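Local coordinates for protein putative alpha/beta hydrolase (Desulfitobacterium hafniense, PDB 4RPC) that is a putative alpha/beta hydrolase that probably cleaves its still unidentified substrate with a serine nucleophile, at residues R43-R48 with L255-L260; V24-G29 with L51-L56. One frame throughout, in Å; residues are numbered along the deposited sequence.

Contact 1 (R43-R48 with L255-L260)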
# COMPACT_ATOMS: atom_id res chain seq x y z
N ARG A 43 -7.63 0.99 15.64
CA ARG A 43 -8.20 0.59 16.92
C ARG A 43 -7.30 -0.31 17.74
O ARG A 43 -7.16 -0.09 18.93
CB ARG A 43 -9.57 -0.09 16.76
CG ARG A 43 -10.65 0.88 16.31
CD ARG A 43 -12.04 0.31 16.57
NE ARG A 43 -12.28 -0.82 15.70
CZ ARG A 43 -12.68 -0.72 14.43
NH1 ARG A 43 -12.91 0.46 13.84
NH2 ARG A 43 -12.88 -1.84 13.73
N ASP A 44 -6.65 -1.29 17.09
CA ASP A 44 -5.72 -2.19 17.80
C ASP A 44 -4.42 -1.52 18.30
O ASP A 44 -3.89 -1.92 19.32
CB ASP A 44 -5.34 -3.39 16.96
CG ASP A 44 -6.51 -4.27 16.62
OD1 ASP A 44 -7.55 -4.22 17.34
OD2 ASP A 44 -6.39 -5.03 15.61
N LEU A 45 -3.91 -0.54 17.57
CA LEU A 45 -2.63 0.05 17.94
C LEU A 45 -2.73 1.42 18.63
O LEU A 45 -1.74 1.89 19.14
CB LEU A 45 -1.74 0.16 16.68
CG LEU A 45 -1.52 -1.13 15.90
CD1 LEU A 45 -0.79 -0.83 14.61
CD2 LEU A 45 -0.73 -2.13 16.73
N LYS A 46 -3.90 2.05 18.68
CA LYS A 46 -3.99 3.43 19.16
C LYS A 46 -3.62 3.61 20.62
O LYS A 46 -3.17 4.68 21.01
CB LYS A 46 -5.36 4.03 18.91
CG LYS A 46 -6.51 3.44 19.70
CD LYS A 46 -7.79 4.03 19.16
CE LYS A 46 -9.05 3.45 19.80
NZ LYS A 46 -9.23 4.10 21.12
N ASP A 47 -3.82 2.56 21.43
CA ASP A 47 -3.38 2.58 22.83
C ASP A 47 -1.90 3.00 22.98
O ASP A 47 -1.54 3.68 23.92
CB ASP A 47 -3.65 1.20 23.51
CG ASP A 47 -2.75 0.04 22.96
OD1 ASP A 47 -2.69 -0.22 21.72
OD2 ASP A 47 -2.08 -0.64 23.79
N ARG A 48 -1.06 2.63 22.02
CA ARG A 48 0.35 2.70 22.18
C ARG A 48 1.09 3.48 21.06
O ARG A 48 2.04 4.22 21.30
CB ARG A 48 0.84 1.26 22.30
CG ARG A 48 2.27 1.05 21.88
CD ARG A 48 3.26 1.56 22.93
NE ARG A 48 4.49 0.76 22.84
CZ ARG A 48 5.71 1.18 23.15
NH1 ARG A 48 5.93 2.43 23.59
NH2 ARG A 48 6.72 0.34 22.99
N LEU A 255 1.17 -8.36 13.71
CA LEU A 255 2.46 -8.42 13.07
C LEU A 255 3.28 -7.13 13.27
O LEU A 255 4.49 -7.18 13.53
CB LEU A 255 2.24 -8.67 11.59
CG LEU A 255 3.46 -9.04 10.77
CD1 LEU A 255 4.27 -10.12 11.46
CD2 LEU A 255 2.99 -9.51 9.39
N ILE A 256 2.63 -5.98 13.16
CA ILE A 256 3.29 -4.71 13.41
C ILE A 256 3.88 -4.65 14.84
O ILE A 256 5.02 -4.27 15.03
CB ILE A 256 2.36 -3.50 13.17
CG1 ILE A 256 2.12 -3.32 11.66
CG2 ILE A 256 3.02 -2.23 13.67
CD1 ILE A 256 1.03 -2.32 11.29
N ARG A 257 3.08 -5.06 15.81
CA ARG A 257 3.53 -5.12 17.22
C ARG A 257 4.70 -6.06 17.35
O ARG A 257 5.66 -5.72 18.01
CB ARG A 257 2.42 -5.63 18.17
CG ARG A 257 1.28 -4.66 18.43
CD ARG A 257 0.36 -5.08 19.60
NE ARG A 257 -0.54 -3.98 20.01
CZ ARG A 257 -0.28 -3.09 20.98
NH1 ARG A 257 0.85 -3.15 21.69
NH2 ARG A 257 -1.15 -2.12 21.25
N GLU A 258 4.62 -7.22 16.70
CA GLU A 258 5.68 -8.25 16.79
C GLU A 258 6.98 -7.78 16.21
O GLU A 258 8.00 -7.90 16.82
CB GLU A 258 5.28 -9.53 16.04
CG GLU A 258 4.20 -10.37 16.73
CD GLU A 258 3.71 -11.52 15.85
OE1 GLU A 258 3.88 -11.45 14.58
OE2 GLU A 258 3.15 -12.49 16.41
N ILE A 259 6.93 -7.21 15.03
CA ILE A 259 8.11 -6.63 14.37
C ILE A 259 8.69 -5.47 15.15
O ILE A 259 9.87 -5.22 15.10
CB ILE A 259 7.72 -6.15 12.95
CG1 ILE A 259 7.52 -7.36 12.04
CG2 ILE A 259 8.71 -5.14 12.37
CD1 ILE A 259 6.74 -7.02 10.76
N LEU A 260 7.86 -4.72 15.85
CA LEU A 260 8.36 -3.63 16.67
C LEU A 260 8.79 -4.06 18.10
O LEU A 260 8.88 -3.24 19.01
CB LEU A 260 7.33 -2.51 16.73
CG LEU A 260 7.05 -1.87 15.36
CD1 LEU A 260 6.08 -0.72 15.55
CD2 LEU A 260 8.37 -1.41 14.73
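Two helices of the alpha/beta-hydrolase fold meet here, where residues 43-48, on and just beyond helix 39-45, face the last turns of helix 249-259, and R257 bridges the gap between them. Its guanidinium reaches D47 from the opposite direction, NH2 lying 2.5 Å from D47 OD1 in a salt bridge whose length is unusually short and in its exact value doubtful. R257 NH2 faces both carboxylate oxygens, nearer OD1 than D47 OD2 (3.1 Å), with the planes of the two groups 38° apart. D47 places its acid there through a chi1 of 68°, which sets CG between the backbone N and the carbonyl carbon. The same NH2 also points almost straight at the main-chain O of D44, but at 3.4 Å this hydrogen bond is weak. Both acceptors sit at the edge of the guanidinium, so one nitrogen ties the D47 side chain to the backbone of D44.

The aliphatic part of R257 also packs across the contact. Its chain runs extended from CG to NE past L45 in the opposite sense, and R257 CG comes within 3.7 Å of L45 CD2. The other methyl, L45 CD1, lies 4.1 Å from I256 CD1, the two side chains crossing at about a right angle. With an alanine in place of R257, the D47 carboxylate would probably lose its positive mate and L45 CD2 its cover.

D44 turns its carboxylate to R40 within its own helix and to S253, one turn before R257 on the other helix, a second polar tie between the two. Beneath them lies the central sheet: I256 rests on L117 of strand 112-119, while L255 packs on L208 of strand 204-210 and on Y234 and F236 of strand 232-236.

Contact 2 (V24-G29 with L51-L56)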
# COMPACT_ATOMS: atom_id res chain seq x y z
N VAL A 24 3.98 4.85 13.38
CA VAL A 24 3.62 3.86 12.44
C VAL A 24 2.79 4.54 11.32
O VAL A 24 1.72 5.12 11.56
CB VAL A 24 2.81 2.77 13.16
CG1 VAL A 24 2.29 1.73 12.19
CG2 VAL A 24 3.67 2.09 14.24
N LEU A 25 3.28 4.46 10.10
CA LEU A 25 2.60 5.04 8.91
C LEU A 25 1.84 3.98 8.15
O LEU A 25 2.41 2.96 7.82
CB LEU A 25 3.66 5.59 7.93
CG LEU A 25 3.73 7.01 7.45
CD1 LEU A 25 4.71 7.07 6.29
CD2 LEU A 25 2.42 7.63 7.02
N LEU A 26 0.60 4.24 7.81
CA LEU A 26 -0.23 3.32 7.10
C LEU A 26 -0.69 3.94 5.81
O LEU A 26 -1.45 4.95 5.85
CB LEU A 26 -1.45 2.98 7.94
CG LEU A 26 -1.18 2.47 9.33
CD1 LEU A 26 -2.50 2.40 10.09
CD2 LEU A 26 -0.56 1.10 9.29
N ILE A 27 -0.24 3.34 4.69
CA ILE A 27 -0.46 3.91 3.33
C ILE A 27 -1.31 3.01 2.51
O ILE A 27 -0.92 1.88 2.21
CB ILE A 27 0.86 4.22 2.58
CG1 ILE A 27 1.86 4.95 3.48
CG2 ILE A 27 0.59 5.05 1.33
CD1 ILE A 27 3.23 5.20 2.84
N HIS A 28 -2.51 3.49 2.20
CA HIS A 28 -3.48 2.74 1.43
C HIS A 28 -3.17 2.67 -0.05
O HIS A 28 -2.25 3.32 -0.54
CB HIS A 28 -4.89 3.30 1.67
CG HIS A 28 -5.16 4.64 1.02
ND1 HIS A 28 -5.48 4.76 -0.31
CD2 HIS A 28 -5.29 5.88 1.54
CE1 HIS A 28 -5.70 6.03 -0.61
NE2 HIS A 28 -5.60 6.73 0.49
N GLY A 29 -3.91 1.84 -0.77
CA GLY A 29 -3.65 1.65 -2.21
C GLY A 29 -4.61 2.43 -3.11
O GLY A 29 -5.53 3.13 -2.64
N LEU A 51 -0.30 6.69 15.02
CA LEU A 51 -0.68 6.25 13.70
C LEU A 51 -0.78 7.47 12.83
O LEU A 51 -1.48 8.42 13.16
CB LEU A 51 -2.05 5.51 13.72
CG LEU A 51 -2.16 4.11 14.35
CD1 LEU A 51 -0.85 3.33 14.29
CD2 LEU A 51 -2.69 4.15 15.76
N LEU A 52 -0.09 7.43 11.73
CA LEU A 52 -0.20 8.45 10.72
C LEU A 52 -0.71 7.86 9.41
O LEU A 52 -0.08 6.96 8.84
CB LEU A 52 1.20 9.03 10.53
CG LEU A 52 1.92 9.46 11.82
CD1 LEU A 52 3.43 9.53 11.61
CD2 LEU A 52 1.35 10.79 12.24
N ILE A 53 -1.82 8.39 8.91
CA ILE A 53 -2.49 7.82 7.77
C ILE A 53 -2.73 8.84 6.68
O ILE A 53 -3.58 9.71 6.80
CB ILE A 53 -3.84 7.18 8.16
CG1 ILE A 53 -3.74 6.36 9.49
CG2 ILE A 53 -4.35 6.30 7.05
CD1 ILE A 53 -4.01 7.15 10.71
N PRO A 54 -1.96 8.78 5.59
CA PRO A 54 -2.22 9.77 4.56
C PRO A 54 -3.44 9.44 3.68
O PRO A 54 -3.87 8.30 3.61
CB PRO A 54 -0.96 9.70 3.70
CG PRO A 54 -0.31 8.39 4.02
CD PRO A 54 -0.64 8.16 5.45
N GLU A 55 -3.98 10.43 3.00
CA GLU A 55 -4.86 10.20 1.85
C GLU A 55 -4.05 10.32 0.58
O GLU A 55 -3.37 11.31 0.38
CB GLU A 55 -5.89 11.29 1.79
CG GLU A 55 -6.79 11.30 2.98
CD GLU A 55 -7.81 12.42 2.93
OE1 GLU A 55 -7.84 13.23 1.94
OE2 GLU A 55 -8.57 12.45 3.92
N LEU A 56 -4.07 9.32 -0.27
CA LEU A 56 -3.46 9.47 -1.58
C LEU A 56 -4.23 10.56 -2.33
O LEU A 56 -5.43 10.75 -2.12
CB LEU A 56 -3.52 8.16 -2.36
CG LEU A 56 -2.69 6.97 -1.86
CD1 LEU A 56 -2.81 5.83 -2.86
CD2 LEU A 56 -1.26 7.39 -1.77
O HOH W 1 -3.22 5.64 4.02
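Strands 24-27 and 51-54 run parallel, 4.8 Å apart at their closest and inclined by 25°, with V24 paired to L51 and L25 to L52. Two backbone hydrogen bonds join them: L52 N gives to V24 O at 2.9 Å, and L26 N gives to L52 O at 3.0 Å. Beyond L26 the strands part; P54 has no N-H to give to L26 O, which probably contributes, and its ring carbon CD faces that oxygen. A water takes over in the gap, donating to L26 O and P54 O while accepting from H28 N.

On one face V24 and L51 lie side by side and point the same way, L51 CD1 resting 3.9 Å from V24 CB. L25 and L52 share the other face, where L25 CD2 presses tightly on P54 CD at 3.5 Å, the two side chains crossing at about a right angle. Further along, I27 CG1 meets P54 CG at 4.1 Å.

Past the strand ends, the imidazole of H28 slides alongside L56 in the opposite direction. L56 CG lies over one ring face, 3.4 Å from H28 CE1, while P54 O is at the ring edge. ND1 donates to G29 O at 2.8 Å, nearly in the ring plane, and this bond fixes the ring's rotation. With chi1 at 72° the ring folds back toward the backbone, close enough for that bond. H59 meets the ring as well, and W34 and C37 touch it.

Strand order 1-3-2-4-5-6-7, with 50-54 between antiparallel 13-17 and parallel 23-27 and helix 39-45 in the beta-alpha-beta crossover, fits the alpha/beta-hydrolase sheet. I27 touches the probable nucleophile elbow and G29 the putative Ser-His-Glu triad, consistent with these loops bordering the active site.

Overall arrangement
The centres of the two contacts are about 15 Å apart, and their segments alternate along the chain: 24-29, 43-48, 51-56, then 255-260 near the C-terminus. Helix 39-45 lies on the crossover from strand 23-27 to strand 50-54, so the chain leaves contact 2, passes through contact 1 and returns. The layers also touch directly, L51 CD2 packing 3.7 Å from K46 CA and L260 CD1 lying 3.9 Å from V24 CG2. Contact 1 thus joins two helices on one side of the sheet, its centre about 18 Å from the centre of the chain, against about 8 Å for that of contact 2, which forms part of the buried sheet leading toward the probable catalytic centre.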